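Local structure of Agap007691-pb (Anopheles gambiae, 5C98) at residues E193-I198 against N351-F356; S206-T211 against L278-V283; W273-L278 against E347-R352. The protein is of unknown function but belongs to the serpin family, whose members are generally inhibitors of serine proteases. One frame throughout, in Å; residues are numbered along the deposited sequence. Where two conformers were deposited one is given.

Interaction 1. Residues E193-I198 against N351-F356; sequences ELFQFI and NRPFMF
Phe195 lays a ring face against the peptide that joins Asn351 to Arg352, and this aromatic-on-backbone contact accounts for much of the buried surface. That face receives Asn351 C and Arg352 N, with CD2 of Phe195 3.6 Å from Asn351 C. Farther along the ring, CZ of Phe195 comes to 3.3 Å from Arg352 O. The ring can reach this far because CG stands anti to the backbone N (chi1 -175°), which carries it against the other segment. Its leading side also meets Phe354: CE2 of Phe195 lies 4.0 Å from CE2 of Phe354, and the approach is to the edge of the Phe354 ring.

One hydrogen bond joins the two backbones. Gln196 N donates to Asn351 O over 2.9 Å with an N-H...O angle of 162°, coming from above the carbonyl plane. The aliphatic start of the Gln196 side chain packs on the same acceptor, CG lying 3.5 Å from Asn351 O. Gln196 is the centre of an inverse gamma turn, and its O lies 3.2 Å from Pro353 CD. Asn351 CB, for its part, rests near Leu194 O. Within its own segment, Asn351 OD1 takes a weak bond from Arg352 NH1, whereas Arg352 NH2 is held more firmly by Pro244 O.

In the serpin fold, the chain running on from strand 191-194 of sheet C here passes the linker between strand 346-349 of sheet C and strand 354-360 of sheet B. Strand 204-219 flanks the first segment through Val205, Phe372 meets Phe195 edge-to-face, and strand 237-244 packs against Phe354 through Val241.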
loop_
_atom_site.group_PDB
_atom_site.type_symbol
_atom_site.label_atom_id
_atom_site.label_comp_id
_atom_site.label_asym_id
_atom_site.label_seq_id
_atom_site.Cartn_x
_atom_site.Cartn_y
_atom_site.Cartn_z
ATOM N N GLU A 193 -27.849 3.095 2.698
ATOM C CA GLU A 193 -27.822 4.045 3.786
ATOM C C GLU A 193 -26.933 5.214 3.407
ATOM O O GLU A 193 -25.971 5.073 2.637
ATOM C CB GLU A 193 -27.328 3.406 5.095
ATOM C CG GLU A 193 -28.183 2.237 5.551
ATOM C CD GLU A 193 -27.883 1.759 6.961
ATOM O OE1 GLU A 193 -27.403 2.560 7.793
ATOM O OE2 GLU A 193 -28.154 0.569 7.250
ATOM N N LEU A 194 -27.233 6.358 4.003
ATOM C CA LEU A 194 -26.431 7.539 3.774
ATOM C C LEU A 194 -24.990 7.292 4.220
ATOM O O LEU A 194 -24.724 6.673 5.261
ATOM C CB LEU A 194 -27.032 8.705 4.564
ATOM C CG LEU A 194 -26.300 10.034 4.462
ATOM C CD1 LEU A 194 -27.329 11.168 4.572
ATOM C CD2 LEU A 194 -25.242 10.170 5.534
ATOM N N PHE A 195 -24.046 7.781 3.429
ATOM C CA PHE A 195 -22.655 7.895 3.856
ATOM C C PHE A 195 -22.230 9.322 3.555
ATOM O O PHE A 195 -22.507 9.833 2.470
ATOM C CB PHE A 195 -21.752 6.897 3.100
ATOM C CG PHE A 195 -20.333 6.876 3.584
ATOM C CD1 PHE A 195 -19.414 7.745 3.063
ATOM C CD2 PHE A 195 -19.918 5.976 4.553
ATOM C CE1 PHE A 195 -18.103 7.750 3.502
ATOM C CE2 PHE A 195 -18.610 5.980 4.997
ATOM C CZ PHE A 195 -17.715 6.847 4.474
ATOM N N GLN A 196 -21.580 9.977 4.507
ATOM C CA GLN A 196 -21.274 11.406 4.394
ATOM C C GLN A 196 -19.998 11.593 3.581
ATOM O O GLN A 196 -18.960 12.012 4.083
ATOM C CB GLN A 196 -21.147 12.060 5.773
ATOM C CG GLN A 196 -22.381 12.035 6.637
ATOM C CD GLN A 196 -22.337 13.024 7.806
ATOM O OE1 GLN A 196 -21.344 13.741 8.024
ATOM N NE2 GLN A 196 -23.434 13.078 8.551
ATOM N N PHE A 197 -20.102 11.311 2.282
ATOM C CA PHE A 197 -18.958 11.475 1.402
ATOM C C PHE A 197 -18.575 12.943 1.319
ATOM O O PHE A 197 -19.434 13.827 1.326
ATOM C CB PHE A 197 -19.287 10.988 -0.002
ATOM C CG PHE A 197 -19.514 9.505 -0.106
ATOM C CD1 PHE A 197 -18.441 8.618 -0.123
ATOM C CD2 PHE A 197 -20.784 8.997 -0.244
ATOM C CE1 PHE A 197 -18.653 7.257 -0.251
ATOM C CE2 PHE A 197 -20.985 7.638 -0.397
ATOM C CZ PHE A 197 -19.928 6.774 -0.395
ATOM N N ILE A 198 -17.271 13.204 1.196
ATOM C CA ILE A 198 -16.810 14.588 1.118
ATOM C C ILE A 198 -17.400 15.301 -0.098
ATOM O O ILE A 198 -17.707 16.491 -0.025
ATOM C CB ILE A 198 -15.265 14.651 1.162
ATOM C CG1 ILE A 198 -14.782 16.105 1.346
ATOM C CG2 ILE A 198 -14.646 14.058 -0.099
ATOM C CD1 ILE A 198 -13.348 16.199 1.798
ATOM N N ASN A 351 -20.264 5.867 8.922
ATOM C CA ASN A 351 -21.105 6.558 7.949
ATOM C C ASN A 351 -20.525 7.902 7.577
ATOM O O ASN A 351 -21.243 8.780 7.093
ATOM C CB ASN A 351 -22.521 6.720 8.495
ATOM C CG ASN A 351 -22.544 7.353 9.865
ATOM O OD1 ASN A 351 -21.600 8.044 10.270
ATOM N ND2 ASN A 351 -23.616 7.093 10.612
ATOM N N ARG A 352 -19.238 8.077 7.824
ATOM C CA ARG A 352 -18.489 9.265 7.467
ATOM C C ARG A 352 -17.067 8.829 7.193
ATOM O O ARG A 352 -16.695 7.692 7.517
ATOM C CB ARG A 352 -18.525 10.321 8.576
ATOM C CG ARG A 352 -18.307 9.831 9.922
ATOM C CD ARG A 352 -18.750 10.916 10.934
ATOM N NE ARG A 352 -18.272 10.583 12.265
ATOM C CZ ARG A 352 -18.857 9.698 13.063
ATOM N NH1 ARG A 352 -19.989 9.092 12.690
ATOM N NH2 ARG A 352 -18.358 9.433 14.241
ATOM N N PRO A 353 -16.267 9.666 6.546
ATOM C CA PRO A 353 -14.939 9.241 6.092
ATOM C C PRO A 353 -14.101 8.652 7.199
ATOM O O PRO A 353 -14.072 9.157 8.330
ATOM C CB PRO A 353 -14.321 10.530 5.552
ATOM C CG PRO A 353 -15.540 11.284 5.041
ATOM C CD PRO A 353 -16.610 11.013 6.050
ATOM N N PHE A 354 -13.377 7.590 6.859
ATOM C CA PHE A 354 -12.575 6.883 7.835
ATOM C C PHE A 354 -11.239 6.496 7.222
ATOM O O PHE A 354 -11.075 6.460 5.994
ATOM C CB PHE A 354 -13.316 5.647 8.381
ATOM C CG PHE A 354 -13.728 4.634 7.330
ATOM C CD1 PHE A 354 -12.873 3.654 6.893
ATOM C CD2 PHE A 354 -15.006 4.667 6.808
ATOM C CE1 PHE A 354 -13.307 2.721 5.923
ATOM C CE2 PHE A 354 -15.448 3.755 5.850
ATOM C CZ PHE A 354 -14.601 2.772 5.422
ATOM N N MET A 355 -10.285 6.222 8.096
ATOM C CA MET A 355 -8.973 5.708 7.738
ATOM C C MET A 355 -8.918 4.224 8.101
ATOM O O MET A 355 -9.549 3.775 9.068
ATOM C CB MET A 355 -7.881 6.475 8.514
ATOM C CG MET A 355 -6.461 5.957 8.354
ATOM S SD MET A 355 -5.377 7.083 9.298
ATOM C CE MET A 355 -3.798 6.306 8.966
ATOM N N PHE A 356 -8.155 3.458 7.321
ATOM C CA PHE A 356 -7.954 2.052 7.620
ATOM C C PHE A 356 -6.474 1.703 7.552
ATOM O O PHE A 356 -5.701 2.314 6.814
ATOM C CB PHE A 356 -8.784 1.147 6.683
ATOM C CG PHE A 356 -8.458 1.293 5.238
ATOM C CD1 PHE A 356 -7.400 0.616 4.672
ATOM C CD2 PHE A 356 -9.245 2.101 4.431
ATOM C CE1 PHE A 356 -7.108 0.772 3.303
ATOM C CE2 PHE A 356 -8.970 2.243 3.081
ATOM C CZ PHE A 356 -7.908 1.592 2.521
#

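Interaction 2. Residues S206-T211 against L278-V283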
loop_
_atom_site.group_PDB
_atom_site.type_symbol
_atom_site.label_atom_id
_atom_site.label_comp_id
_atom_site.label_asym_id
_atom_site.label_seq_id
_atom_site.Cartn_x
_atom_site.Cartn_y
_atom_site.Cartn_z
ATOM N N SER A 206 -24.746 0.943 -0.553
ATOM C CA SER A 206 -24.896 -0.335 0.130
ATOM C C SER A 206 -24.056 -0.345 1.399
ATOM O O SER A 206 -22.832 -0.152 1.343
ATOM C CB SER A 206 -24.449 -1.449 -0.806
ATOM O OG SER A 206 -24.794 -2.718 -0.291
ATOM N N THR A 207 -24.719 -0.576 2.539
ATOM C CA THR A 207 -24.092 -0.497 3.851
ATOM C C THR A 207 -24.372 -1.782 4.608
ATOM O O THR A 207 -25.529 -2.189 4.741
ATOM C CB THR A 207 -24.625 0.714 4.612
ATOM O OG1 THR A 207 -24.255 1.913 3.923
ATOM C CG2 THR A 207 -24.080 0.773 6.024
ATOM N N MET A 208 -23.312 -2.432 5.058
ATOM C CA MET A 208 -23.397 -3.694 5.778
ATOM C C MET A 208 -23.658 -3.439 7.255
ATOM O O MET A 208 -23.277 -2.401 7.799
ATOM C CB MET A 208 -22.081 -4.462 5.646
ATOM C CG MET A 208 -21.660 -4.748 4.225
ATOM S SD MET A 208 -20.270 -5.905 4.121
ATOM C CE MET A 208 -18.988 -4.924 4.896
ATOM N N HIS A 209 -24.310 -4.402 7.910
ATOM C CA HIS A 209 -24.690 -4.255 9.311
ATOM C C HIS A 209 -24.593 -5.606 9.988
ATOM O O HIS A 209 -25.122 -6.593 9.464
ATOM C CB HIS A 209 -26.143 -3.790 9.409
ATOM C CG HIS A 209 -26.599 -3.450 10.795
ATOM N ND1 HIS A 209 -27.917 -3.172 11.089
ATOM C CD2 HIS A 209 -25.914 -3.287 11.953
ATOM C CE1 HIS A 209 -28.029 -2.878 12.373
ATOM N NE2 HIS A 209 -26.829 -2.943 12.921
ATOM N N THR A 210 -23.972 -5.644 11.162
ATOM C CA THR A 210 -23.986 -6.868 11.948
ATOM C C THR A 210 -23.747 -6.530 13.408
ATOM O O THR A 210 -23.425 -5.395 13.780
ATOM C CB THR A 210 -22.972 -7.890 11.413
ATOM O OG1 THR A 210 -23.301 -9.183 11.921
ATOM C CG2 THR A 210 -21.549 -7.529 11.817
ATOM N N THR A 211 -23.929 -7.538 14.241
ATOM C CA THR A 211 -23.503 -7.501 15.628
ATOM C C THR A 211 -22.332 -8.460 15.741
ATOM O O THR A 211 -22.491 -9.662 15.507
ATOM C CB THR A 211 -24.626 -7.945 16.556
ATOM O OG1 THR A 211 -25.742 -7.060 16.402
ATOM C CG2 THR A 211 -24.156 -7.898 18.004
ATOM N N LEU A 278 -20.825 -0.556 8.120
ATOM C CA LEU A 278 -19.668 -0.222 7.283
ATOM C C LEU A 278 -20.166 -0.261 5.847
ATOM O O LEU A 278 -20.874 -1.204 5.489
ATOM C CB LEU A 278 -18.587 -1.301 7.473
ATOM C CG LEU A 278 -17.207 -1.167 6.844
ATOM C CD1 LEU A 278 -16.373 -0.137 7.588
ATOM C CD2 LEU A 278 -16.471 -2.504 6.854
ATOM N N PRO A 279 -19.826 0.701 4.992
ATOM C CA PRO A 279 -20.159 0.524 3.571
ATOM C C PRO A 279 -19.502 -0.722 2.996
ATOM O O PRO A 279 -18.397 -1.106 3.389
ATOM C CB PRO A 279 -19.619 1.798 2.910
ATOM C CG PRO A 279 -18.603 2.310 3.844
ATOM C CD PRO A 279 -19.034 1.920 5.218
ATOM N N LYS A 280 -20.208 -1.374 2.066
ATOM C CA LYS A 280 -19.607 -2.438 1.263
ATOM C C LYS A 280 -18.734 -1.731 0.238
ATOM O O LYS A 280 -19.226 -1.257 -0.782
ATOM C CB LYS A 280 -20.695 -3.274 0.597
ATOM C CG LYS A 280 -20.179 -4.512 -0.075
ATOM C CD LYS A 280 -21.293 -5.248 -0.806
ATOM C CE LYS A 280 -20.721 -6.295 -1.745
ATOM N NZ LYS A 280 -20.578 -7.623 -1.096
ATOM N N PHE A 281 -17.431 -1.628 0.503
ATOM C CA PHE A 281 -16.586 -0.725 -0.255
ATOM C C PHE A 281 -15.368 -1.455 -0.785
ATOM O O PHE A 281 -15.002 -2.546 -0.334
ATOM C CB PHE A 281 -16.118 0.519 0.572
ATOM C CG PHE A 281 -14.997 0.246 1.545
ATOM C CD1 PHE A 281 -15.227 -0.302 2.799
ATOM C CD2 PHE A 281 -13.682 0.548 1.209
ATOM C CE1 PHE A 281 -14.209 -0.556 3.684
ATOM C CE2 PHE A 281 -12.634 0.300 2.116
ATOM C CZ PHE A 281 -12.891 -0.263 3.338
ATOM N N PHE A 282 -14.750 -0.818 -1.763
ATOM C CA PHE A 282 -13.414 -1.193 -2.177
ATOM C C PHE A 282 -12.640 0.088 -2.425
ATOM O O PHE A 282 -13.215 1.173 -2.583
ATOM C CB PHE A 282 -13.437 -2.054 -3.432
ATOM C CG PHE A 282 -13.738 -1.282 -4.669
ATOM C CD1 PHE A 282 -15.034 -0.965 -5.005
ATOM C CD2 PHE A 282 -12.699 -0.862 -5.492
ATOM C CE1 PHE A 282 -15.302 -0.253 -6.155
ATOM C CE2 PHE A 282 -12.951 -0.138 -6.626
ATOM C CZ PHE A 282 -14.268 0.166 -6.963
ATOM N N VAL A 283 -11.319 -0.064 -2.448
ATOM C CA VAL A 283 -10.412 0.988 -2.879
ATOM C C VAL A 283 -9.436 0.324 -3.827
ATOM O O VAL A 283 -8.856 -0.711 -3.495
ATOM C CB VAL A 283 -9.680 1.664 -1.702
ATOM C CG1 VAL A 283 -8.644 2.675 -2.183
ATOM C CG2 VAL A 283 -10.674 2.377 -0.822
HETATM O O HOH W 1 -21.262 0.447 -0.982
#
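Pro279, paired with Thr207 across the strands, turns its carbonyl O into the plane of the Phe281 ring, at the ring edge; the same ring meets Phe354 edge-to-face and Phe372 at an inclined angle. The pyrrolidine of Pro279 packs against Phe195 and Phe354, on the face of the sheet that it shares with Thr207. On the opposite face Met208 and Leu278 lie side by side, CE of Met208, in the conformer described, 4.0 Å from CD2 of Leu278. A bend at its last torsion (chi3 -65°) directs the methyl there, while the Met208 and Lys280 side chains cross at about a right angle, CG against CB.

Residues 206-208 and 278-279 are antiparallel neighbours in sheet C of the serpin fold, after which the chain passes on toward sheet A. Met208 and Leu278 form a hydrogen-bonded pair, Met208 N to Leu278 O 2.8 Å and Leu278 N to Met208 O 3.1 Å. Thr207 with Pro279 is non-hydrogen-bonded, so the missing N-H of proline costs nothing toward 206-211.

Ser206 O accepts a bond from Lys280 N at 3.0 Å and another from a water that also donates to Lys280 O. Lys280 NZ reaches Ser330 and a salt bridge with Glu331.

Interaction 3. Residues W273-L278 against E347-R352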
loop_
_atom_site.group_PDB
_atom_site.type_symbol
_atom_site.label_atom_id
_atom_site.label_comp_id
_atom_site.label_asym_id
_atom_site.label_seq_id
_atom_site.Cartn_x
_atom_site.Cartn_y
_atom_site.Cartn_z
ATOM N N TRP A 273 -19.153 -6.905 22.170
ATOM C CA TRP A 273 -20.246 -7.037 21.218
ATOM C C TRP A 273 -20.587 -5.654 20.675
ATOM O O TRP A 273 -20.924 -4.746 21.444
ATOM C CB TRP A 273 -21.454 -7.696 21.875
ATOM C CG TRP A 273 -21.315 -9.196 21.930
ATOM C CD1 TRP A 273 -21.175 -9.973 23.046
ATOM C CD2 TRP A 273 -21.281 -10.090 20.811
ATOM N NE1 TRP A 273 -21.066 -11.294 22.689
ATOM C CE2 TRP A 273 -21.128 -11.396 21.324
ATOM C CE3 TRP A 273 -21.374 -9.916 19.427
ATOM C CZ2 TRP A 273 -21.067 -12.519 20.501
ATOM C CZ3 TRP A 273 -21.310 -11.031 18.610
ATOM C CH2 TRP A 273 -21.157 -12.317 19.149
ATOM N N THR A 274 -20.450 -5.491 19.356
ATOM C CA THR A 274 -20.509 -4.177 18.723
ATOM C C THR A 274 -21.532 -4.181 17.608
ATOM O O THR A 274 -21.533 -5.079 16.763
ATOM C CB THR A 274 -19.145 -3.835 18.125
ATOM O OG1 THR A 274 -18.175 -3.778 19.172
ATOM C CG2 THR A 274 -19.168 -2.481 17.373
ATOM N N ASP A 275 -22.386 -3.161 17.591
ATOM C CA ASP A 275 -23.289 -2.951 16.471
ATOM C C ASP A 275 -22.506 -2.200 15.410
ATOM O O ASP A 275 -22.177 -1.019 15.576
ATOM C CB ASP A 275 -24.533 -2.174 16.884
ATOM C CG ASP A 275 -25.572 -2.196 15.806
ATOM O OD1 ASP A 275 -25.521 -1.329 14.929
ATOM O OD2 ASP A 275 -26.405 -3.131 15.799
ATOM N N LEU A 276 -22.160 -2.921 14.350
ATOM C CA LEU A 276 -21.209 -2.466 13.352
ATOM C C LEU A 276 -21.929 -2.182 12.043
ATOM O O LEU A 276 -22.674 -3.029 11.544
ATOM C CB LEU A 276 -20.152 -3.558 13.157
ATOM C CG LEU A 276 -19.008 -3.349 12.169
ATOM C CD1 LEU A 276 -18.160 -2.185 12.572
ATOM C CD2 LEU A 276 -18.177 -4.604 12.102
ATOM N N LYS A 277 -21.677 -1.005 11.478
ATOM C CA LYS A 277 -22.132 -0.641 10.152
ATOM C C LYS A 277 -20.951 -0.104 9.374
ATOM O O LYS A 277 -20.169 0.681 9.899
ATOM C CB LYS A 277 -23.247 0.383 10.180
ATOM C CG LYS A 277 -24.522 -0.175 10.765
ATOM C CD LYS A 277 -25.615 0.839 10.644
ATOM C CE LYS A 277 -26.985 0.240 10.845
ATOM N NZ LYS A 277 -28.036 1.213 10.433
ATOM N N LEU A 278 -20.825 -0.556 8.120
ATOM C CA LEU A 278 -19.668 -0.222 7.283
ATOM C C LEU A 278 -20.166 -0.261 5.847
ATOM O O LEU A 278 -20.874 -1.204 5.489
ATOM C CB LEU A 278 -18.587 -1.301 7.473
ATOM C CG LEU A 278 -17.207 -1.167 6.844
ATOM C CD1 LEU A 278 -16.373 -0.137 7.588
ATOM C CD2 LEU A 278 -16.471 -2.504 6.854
ATOM N N GLU A 347 -21.347 0.891 19.742
ATOM C CA GLU A 347 -21.812 1.177 18.397
ATOM C C GLU A 347 -20.644 1.703 17.595
ATOM O O GLU A 347 -19.887 2.569 18.063
ATOM C CB GLU A 347 -22.992 2.164 18.364
ATOM C CG GLU A 347 -24.333 1.482 18.687
ATOM C CD GLU A 347 -25.578 2.334 18.426
ATOM O OE1 GLU A 347 -26.643 1.965 18.965
ATOM O OE2 GLU A 347 -25.514 3.338 17.680
ATOM N N PHE A 348 -20.495 1.172 16.389
ATOM C CA PHE A 348 -19.492 1.676 15.446
ATOM C C PHE A 348 -20.167 1.740 14.089
ATOM O O PHE A 348 -20.199 0.762 13.353
ATOM C CB PHE A 348 -18.268 0.766 15.423
ATOM C CG PHE A 348 -17.119 1.304 14.615
ATOM C CD1 PHE A 348 -16.997 1.040 13.265
ATOM C CD2 PHE A 348 -16.126 2.035 15.248
ATOM C CE1 PHE A 348 -15.909 1.499 12.571
ATOM C CE2 PHE A 348 -15.059 2.505 14.551
ATOM C CZ PHE A 348 -14.939 2.231 13.214
ATOM N N HIS A 349 -20.699 2.901 13.763
ATOM C CA HIS A 349 -21.426 3.132 12.520
ATOM C C HIS A 349 -20.579 4.034 11.642
ATOM O O HIS A 349 -20.559 5.255 11.810
ATOM C CB HIS A 349 -22.799 3.713 12.822
ATOM C CG HIS A 349 -23.713 2.738 13.475
ATOM N ND1 HIS A 349 -24.998 3.059 13.854
ATOM C CD2 HIS A 349 -23.529 1.447 13.840
ATOM C CE1 HIS A 349 -25.571 2.002 14.396
ATOM N NE2 HIS A 349 -24.698 1.012 14.402
ATOM N N ALA A 350 -19.845 3.418 10.725
ATOM C CA ALA A 350 -18.886 4.132 9.889
ATOM C C ALA A 350 -19.641 4.707 8.696
ATOM O O ALA A 350 -19.679 4.133 7.607
ATOM C CB ALA A 350 -17.749 3.211 9.473
ATOM N N ASN A 351 -20.264 5.867 8.922
ATOM C CA ASN A 351 -21.105 6.558 7.949
ATOM C C ASN A 351 -20.525 7.902 7.577
ATOM O O ASN A 351 -21.243 8.780 7.093
ATOM C CB ASN A 351 -22.521 6.720 8.495
ATOM C CG ASN A 351 -22.544 7.353 9.865
ATOM O OD1 ASN A 351 -21.600 8.044 10.270
ATOM N ND2 ASN A 351 -23.616 7.093 10.612
ATOM N N ARG A 352 -19.238 8.077 7.824
ATOM C CA ARG A 352 -18.489 9.265 7.467
ATOM C C ARG A 352 -17.067 8.829 7.193
ATOM O O ARG A 352 -16.695 7.692 7.517
ATOM C CB ARG A 352 -18.525 10.321 8.576
ATOM C CG ARG A 352 -18.307 9.831 9.922
ATOM C CD ARG A 352 -18.750 10.916 10.934
ATOM N NE ARG A 352 -18.272 10.583 12.265
ATOM C CZ ARG A 352 -18.857 9.698 13.063
ATOM N NH1 ARG A 352 -19.989 9.092 12.690
ATOM N NH2 ARG A 352 -18.358 9.433 14.241
#
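Strands 273-278 and 347-349 run parallel, 3° between their directions and 4.7 Å apart, joined by three alternating bonds: Phe348 N to Asp275 O (2.9 Å, almost straight), Lys277 N to Phe348 O, and Ala350 N to Lys277 O. The last donor comes from above the carbonyl plane, and Ala350 is the centre of an inverse gamma turn.

His349 is the focus of one face. Its NE2 donates to Asp275 OD1 in a short bond of 2.5 Å, close to the plane of the imidazole and on the anti lone pair of the oxygen; carboxylate and ring planes are 62° apart. Asp275 places its carboxylate there with CG anti to the backbone N (chi1 -169°), and His209 NE2 binds the same carboxylate, so that two histidines grip one acid and would probably favour its ionised form. Two residues on from Asp275, the extended Lys277 chain crosses one face of the imidazole, CD standing 3.7 Å from the centroid of the His349 ring and almost on the ring normal, a CH-pi contact. The amine continues past the ring to a salt bridge with Glu193.

The other face of the strand pair is largely apolar. In the Leu276 conformer described, Leu276 CD1 meets Phe348 CD1 at 3.5 Å, the two chains side by side and pointing the same way, and Thr274 CG2 lies 3.9 Å from Phe348 CB. Leu278 CD1 adds a touch on Ala350 CB, and Val241 and Leu243 of strand 237-244 pack on the Phe348 ring.

In serpin nomenclature 347-349 is s1C and 273-278 lies in s2C; s1C follows the reactive-centre loop, of which residues 335-343 are not modelled.

The three contacts lie together on one side of the molecule: the centre of interaction 1 is about 11 Å from those of the other two, which are themselves about 9 Å apart. Strand 270-287 serves both interaction 2 and interaction 3, sharing Leu278, and stands between strands 204-219 and 346-349; strand 191-194 borders 204-219 on the far side, completing sheet C. Interactions 1 and 3 share Asn351 and Arg352, where the chain leaves this sheet for strand 354-360 of sheet B. In sequence, 193-198 and 206-211 come first, then 273-283, then 347-356, so strands distant in the chain are assembled into one sheet, whose edge strand 346-349 follows the reactive-centre loop.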